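Local coordinates for protein 3' terminal uridylyl transferase (Trypanosoma brucei, PDB 5HZD) that adds uridines to the 3' ends of guide RNAs, ribosomal RNAs and some messenger RNAs during mitochondrial RNA editing, using UTP and a divalent metal, at residues A127-D132 and E363-Y368; P141-A146 and L287-F292. All blocks are in the same frame, centred on the assembly; numbering follows the deposited sequence.

Interaction 1 of 2, residues A127-D132 and E363-Y368; sequences AVVDVD and ESLVNY
Val129 of strand 124-129 meets Leu365 of the 363-368 loop through CG1, which lies 4.2 Å from Leu365 CD1. The strand belongs to the mixed sheet of the nucleotidyltransferase palm, flanked by 105-109 on one side and 285-288 on the other, while the loop arrives from the region between helices 336-349 and 385-409. The two side chains meet at about a right angle, and Phe107 and Met134 pack against both of them, so branched aliphatic residues suit this buried corner. At Asp130 the chain turns from strand to helix: its carboxylate caps helix 131-135, with OD1 accepting from Ala133 N, while OD2 is bonded to His101. That turn brings Val131, in the first turn of the helix, over the loop. With CG1 anti to the backbone N (chi1 172°), Val131 puts CG1 toward Val366 and CG2 toward Leu365. CG2 rests 3.9 Å from Leu365 CB, and CG1 lies 4.1 Å from Val366 CG2. The side chains meet through carbon atoms alone, and Val131 CG1 also lies against the backbone, 3.9 Å from Val366 N. Leu365 also touches Ile294, a UTP-binding residue, so the packing adjoins a residue of the nucleotide site. The loop keeps its shape through its own polar bonds. A type I turn runs from Leu365 to Tyr368, closed by Tyr368 N to Leu365 O. Ahead of it Ser364 makes an ST turn, its OG, also bonded to Glu135, accepting from Val366 N at 3.2 Å with an N-H...O angle of 167°.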
loop_
_atom_site.group_PDB
_atom_site.type_symbol
_atom_site.label_atom_id
_atom_site.label_comp_id
_atom_site.label_asym_id
_atom_site.label_seq_id
_atom_site.Cartn_x
_atom_site.Cartn_y
_atom_site.Cartn_z
ATOM N N ALA A 127 2.435 -7.187 -8.329
ATOM C CA ALA A 127 2.346 -6.792 -9.740
ATOM C C ALA A 127 2.952 -7.901 -10.587
ATOM O O ALA A 127 4.033 -8.390 -10.282
ATOM C CB ALA A 127 3.167 -5.515 -9.980
ATOM N N VAL A 128 2.277 -8.280 -11.665
ATOM C CA VAL A 128 2.765 -9.349 -12.551
ATOM C C VAL A 128 3.160 -8.700 -13.872
ATOM O O VAL A 128 2.307 -8.181 -14.583
ATOM C CB VAL A 128 1.619 -10.365 -12.795
ATOM C CG1 VAL A 128 2.042 -11.447 -13.822
ATOM C CG2 VAL A 128 1.193 -11.007 -11.449
ATOM N N VAL A 129 4.451 -8.729 -14.213
ATOM C CA VAL A 129 4.974 -7.971 -15.339
ATOM C C VAL A 129 6.033 -8.788 -16.071
ATOM O O VAL A 129 6.925 -9.391 -15.431
ATOM C CB VAL A 129 5.669 -6.659 -14.860
ATOM C CG1 VAL A 129 6.210 -5.859 -16.066
ATOM C CG2 VAL A 129 4.683 -5.811 -14.039
ATOM N N ASP A 130 5.929 -8.782 -17.401
ATOM C CA ASP A 130 6.961 -9.270 -18.313
ATOM C C ASP A 130 7.756 -8.037 -18.704
ATOM O O ASP A 130 7.282 -7.199 -19.493
ATOM C CB ASP A 130 6.271 -9.899 -19.540
ATOM C CG ASP A 130 7.238 -10.318 -20.657
ATOM O OD1 ASP A 130 8.410 -9.873 -20.708
ATOM O OD2 ASP A 130 6.793 -11.066 -21.570
ATOM N N VAL A 131 8.963 -7.951 -18.158
ATOM C CA VAL A 131 9.801 -6.756 -18.310
ATOM C C VAL A 131 10.221 -6.523 -19.762
ATOM O O VAL A 131 10.145 -5.379 -20.233
ATOM C CB VAL A 131 10.993 -6.819 -17.370
ATOM C CG1 VAL A 131 11.993 -5.668 -17.652
ATOM C CG2 VAL A 131 10.494 -6.743 -15.930
ATOM N N ASP A 132 10.632 -7.575 -20.471
ATOM C CA ASP A 132 10.935 -7.472 -21.899
ATOM C C ASP A 132 9.752 -6.859 -22.646
ATOM O O ASP A 132 9.925 -5.939 -23.458
ATOM C CB ASP A 132 11.216 -8.853 -22.505
ATOM C CG ASP A 132 12.580 -9.384 -22.154
ATOM O OD1 ASP A 132 13.374 -8.627 -21.558
ATOM O OD2 ASP A 132 12.870 -10.560 -22.500
ATOM N N GLU A 363 11.613 4.335 -14.394
ATOM C CA GLU A 363 10.368 3.728 -14.811
ATOM C C GLU A 363 10.656 2.282 -15.264
ATOM O O GLU A 363 9.864 1.356 -15.004
ATOM C CB GLU A 363 9.756 4.517 -15.990
ATOM C CG GLU A 363 8.465 3.857 -16.505
ATOM C CD GLU A 363 7.811 4.600 -17.655
ATOM O OE1 GLU A 363 8.190 5.759 -17.916
ATOM O OE2 GLU A 363 6.909 4.016 -18.297
ATOM N N SER A 364 11.805 2.101 -15.904
ATOM C CA SER A 364 12.178 0.791 -16.429
ATOM C C SER A 364 12.506 -0.169 -15.293
ATOM O O SER A 364 13.136 0.218 -14.297
ATOM C CB SER A 364 13.383 0.894 -17.338
ATOM O OG SER A 364 13.761 -0.397 -17.807
ATOM N N LEU A 365 12.108 -1.427 -15.461
ATOM C CA LEU A 365 12.347 -2.457 -14.451
ATOM C C LEU A 365 13.500 -3.354 -14.866
ATOM O O LEU A 365 13.748 -4.395 -14.254
ATOM C CB LEU A 365 11.084 -3.283 -14.247
ATOM C CG LEU A 365 9.886 -2.531 -13.670
ATOM C CD1 LEU A 365 8.646 -3.423 -13.740
ATOM C CD2 LEU A 365 10.212 -2.147 -12.232
ATOM N N VAL A 366 14.212 -2.973 -15.919
ATOM C CA VAL A 366 15.345 -3.771 -16.392
ATOM C C VAL A 366 16.401 -4.045 -15.308
ATOM O O VAL A 366 16.904 -5.173 -15.171
ATOM C CB VAL A 366 15.995 -3.129 -17.630
ATOM C CG1 VAL A 366 17.329 -3.798 -17.934
ATOM C CG2 VAL A 366 15.050 -3.233 -18.822
ATOM N N ASN A 367 16.715 -3.052 -14.494
ATOM C CA ASN A 367 17.765 -3.293 -13.487
ATOM C C ASN A 367 17.229 -3.656 -12.108
ATOM O O ASN A 367 17.942 -3.566 -11.100
ATOM C CB ASN A 367 18.690 -2.089 -13.382
ATOM C CG ASN A 367 19.415 -1.808 -14.695
ATOM O OD1 ASN A 367 19.845 -2.728 -15.392
ATOM N ND2 ASN A 367 19.520 -0.536 -15.048
ATOM N N TYR A 368 15.961 -4.050 -12.050
ATOM C CA TYR A 368 15.291 -4.240 -10.766
ATOM C C TYR A 368 15.770 -5.516 -10.084
ATOM O O TYR A 368 15.942 -6.548 -10.724
ATOM C CB TYR A 368 13.782 -4.337 -11.004
ATOM C CG TYR A 368 12.947 -4.055 -9.776
ATOM C CD1 TYR A 368 12.631 -2.750 -9.399
ATOM C CD2 TYR A 368 12.451 -5.102 -9.000
ATOM C CE1 TYR A 368 11.860 -2.475 -8.290
ATOM C CE2 TYR A 368 11.659 -4.839 -7.880
ATOM C CZ TYR A 368 11.362 -3.535 -7.525
ATOM O OH TYR A 368 10.565 -3.309 -6.403
#

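Interaction 2 of 2, residues P141-A146 and L287-F292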
loop_
_atom_site.group_PDB
_atom_site.type_symbol
_atom_site.label_atom_id
_atom_site.label_comp_id
_atom_site.label_asym_id
_atom_site.label_seq_id
_atom_site.Cartn_x
_atom_site.Cartn_y
_atom_site.Cartn_z
ATOM N N PRO A 141 -0.940 -7.392 -21.283
ATOM C CA PRO A 141 -1.877 -7.897 -22.281
ATOM C C PRO A 141 -3.284 -7.565 -21.809
ATOM O O PRO A 141 -3.415 -6.995 -20.730
ATOM C CB PRO A 141 -1.643 -9.412 -22.240
ATOM C CG PRO A 141 -1.217 -9.691 -20.823
ATOM C CD PRO A 141 -0.482 -8.444 -20.348
ATOM N N LEU A 142 -4.312 -7.932 -22.565
ATOM C CA LEU A 142 -5.657 -7.501 -22.173
ATOM C C LEU A 142 -5.985 -7.993 -20.779
ATOM O O LEU A 142 -5.985 -9.205 -20.492
ATOM C CB LEU A 142 -6.682 -7.964 -23.192
ATOM C CG LEU A 142 -6.678 -7.036 -24.428
ATOM C CD1 LEU A 142 -7.606 -7.529 -25.454
ATOM C CD2 LEU A 142 -7.065 -5.601 -24.065
ATOM N N GLU A 143 -6.189 -7.043 -19.877
ATOM C CA GLU A 143 -6.190 -7.384 -18.469
ATOM C C GLU A 143 -7.407 -8.158 -18.003
ATOM O O GLU A 143 -7.291 -8.937 -17.060
ATOM C CB GLU A 143 -5.977 -6.131 -17.605
ATOM C CG GLU A 143 -4.566 -5.575 -17.691
ATOM C CD GLU A 143 -4.537 -4.119 -17.257
ATOM O OE1 GLU A 143 -5.067 -3.272 -18.023
ATOM O OE2 GLU A 143 -3.993 -3.840 -16.177
ATOM N N LYS A 144 -8.570 -7.950 -18.633
ATOM C CA LYS A 144 -9.728 -8.739 -18.246
ATOM C C LYS A 144 -9.425 -10.233 -18.459
ATOM O O LYS A 144 -9.836 -11.110 -17.673
ATOM C CB LYS A 144 -10.954 -8.312 -19.068
ATOM C CG LYS A 144 -12.140 -9.248 -18.961
ATOM C CD LYS A 144 -13.305 -8.815 -19.852
ATOM C CE LYS A 144 -14.322 -9.949 -20.013
ATOM N NZ LYS A 144 -14.745 -10.541 -18.702
ATOM N N ASN A 145 -8.691 -10.525 -19.534
ATOM C CA ASN A 145 -8.426 -11.933 -19.826
ATOM C C ASN A 145 -7.348 -12.486 -18.924
ATOM O O ASN A 145 -7.411 -13.651 -18.509
ATOM C CB ASN A 145 -8.060 -12.117 -21.310
ATOM C CG ASN A 145 -9.175 -11.703 -22.200
ATOM O OD1 ASN A 145 -10.332 -11.982 -21.900
ATOM N ND2 ASN A 145 -8.851 -11.025 -23.285
ATOM N N ALA A 146 -6.362 -11.654 -18.589
ATOM C CA ALA A 146 -5.311 -12.033 -17.657
ATOM C C ALA A 146 -5.928 -12.370 -16.294
ATOM O O ALA A 146 -5.585 -13.374 -15.658
ATOM C CB ALA A 146 -4.296 -10.891 -17.528
ATOM N N LEU A 287 -3.719 -8.698 -6.797
ATOM C CA LEU A 287 -2.842 -9.026 -7.925
ATOM C C LEU A 287 -3.217 -8.164 -9.136
ATOM O O LEU A 287 -4.352 -8.159 -9.584
ATOM C CB LEU A 287 -2.975 -10.534 -8.211
ATOM C CG LEU A 287 -2.080 -11.176 -9.268
ATOM C CD1 LEU A 287 -2.163 -12.672 -9.145
ATOM C CD2 LEU A 287 -2.475 -10.750 -10.683
ATOM N N SER A 288 -2.251 -7.409 -9.646
ATOM C CA SER A 288 -2.447 -6.532 -10.787
ATOM C C SER A 288 -1.340 -6.742 -11.792
ATOM O O SER A 288 -0.399 -7.515 -11.540
ATOM C CB SER A 288 -2.452 -5.071 -10.322
ATOM O OG SER A 288 -1.245 -4.771 -9.612
ATOM N N PHE A 289 -1.452 -6.054 -12.932
ATOM C CA PHE A 289 -0.583 -6.342 -14.069
ATOM C C PHE A 289 0.211 -5.139 -14.544
ATOM O O PHE A 289 0.847 -5.176 -15.608
ATOM C CB PHE A 289 -1.419 -6.919 -15.220
ATOM C CG PHE A 289 -2.108 -8.197 -14.864
ATOM C CD1 PHE A 289 -1.433 -9.408 -14.965
ATOM C CD2 PHE A 289 -3.414 -8.189 -14.368
ATOM C CE1 PHE A 289 -2.037 -10.604 -14.628
ATOM C CE2 PHE A 289 -4.022 -9.377 -14.016
ATOM C CZ PHE A 289 -3.342 -10.582 -14.137
ATOM N N ARG A 290 0.159 -4.067 -13.762
ATOM C CA ARG A 290 0.845 -2.836 -14.137
ATOM C C ARG A 290 2.025 -2.518 -13.240
ATOM O O ARG A 290 2.108 -2.983 -12.108
ATOM C CB ARG A 290 -0.150 -1.670 -14.088
ATOM C CG ARG A 290 -1.372 -1.934 -14.971
ATOM C CD ARG A 290 -2.303 -0.737 -15.044
ATOM N NE ARG A 290 -3.522 -1.098 -15.766
ATOM C CZ ARG A 290 -4.500 -0.237 -16.031
ATOM N NH1 ARG A 290 -4.395 1.022 -15.621
ATOM N NH2 ARG A 290 -5.576 -0.632 -16.696
ATOM N N ALA A 291 2.942 -1.698 -13.739
ATOM C CA ALA A 291 4.179 -1.414 -13.008
ATOM C C ALA A 291 4.142 -0.140 -12.179
ATOM O O ALA A 291 5.027 0.070 -11.347
ATOM C CB ALA A 291 5.359 -1.367 -13.970
ATOM N N PHE A 292 3.139 0.718 -12.366
ATOM C CA PHE A 292 3.197 2.040 -11.745
ATOM C C PHE A 292 3.331 2.014 -10.220
ATOM O O PHE A 292 4.044 2.848 -9.656
ATOM C CB PHE A 292 2.022 2.934 -12.195
ATOM C CG PHE A 292 0.713 2.629 -11.512
ATOM C CD1 PHE A 292 0.336 3.316 -10.371
ATOM C CD2 PHE A 292 -0.164 1.688 -12.042
ATOM C CE1 PHE A 292 -0.866 3.048 -9.742
ATOM C CE2 PHE A 292 -1.383 1.426 -11.425
ATOM C CZ PHE A 292 -1.725 2.104 -10.268
HETATM O O HOH W 1 -3.906 -4.724 -13.566
#
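Glu143 OE2 accepts two hydrogen bonds: one from Arg290 NE at 2.8 Å, the other from a water, also at 2.8 Å. The water in turn takes a bond from the backbone, lying 2.9 Å from Phe289 N, so the carboxylate is tied to both the side chain and the main chain of 287-292. Its other oxygen, OE1, receives Arg290 NH2 at 3.0 Å. The salt bridge is thus a side-on, two-nitrogen grip: each oxygen offers its syn lone pair and lies near the guanidinium plane, although the carboxylate plane is turned 34° from it. Together the two bonds, the NE one the straighter, restrain the guanidinium's rotation, and the extended Arg290 chain, from CG to NE, carries it across to the glutamate. Glutamate suits the first turn of helix 143-156, where a negative charge would be favoured by the helix dipole. This helix packs on the palm sheet of the nucleotidyltransferase fold, and 287-292 leaves that sheet at the end of strand 285-288. Arg290 sits close to Arg171, which probably binds RNA, as in related enzymes, and also touches Val172. Three residues on from Glu143, just under a helical turn, Ala146 lies over one face of the Phe289 ring in a CH-pi contact: its CB stands 3.7 Å from the ring centroid, 19° off the normal, and is shifted toward the rim, 3.5 Å from CZ. The small methyl allows the helix to come down close over the ring. Phe289 CG lies anti to its carbonyl carbon (chi1 -61°), which directs the ring at the helix, where Val147 and Ile150 also pack against it.

Overall arrangement
From the N terminus, the chain reaches strand 124-129 and helix 131-135, the first side of interaction 1, and soon enters helix 143-156, the first side of interaction 2. It then runs through the rest of the palm and the four-stranded antiparallel sheet before returning in strand 285-288, where interaction 2 closes its loop of 140 residues. Only later, beyond helix 336-349, does the 363-368 loop close interaction 1, whose span encloses the whole of the other. Interaction 2 joins helix and sheet within the palm; interaction 1 fastens the later loop to it. Strands 124-129 and 285-288 are neighbours, linked by a probable hydrogen bond from Val128 N to Ser288 O.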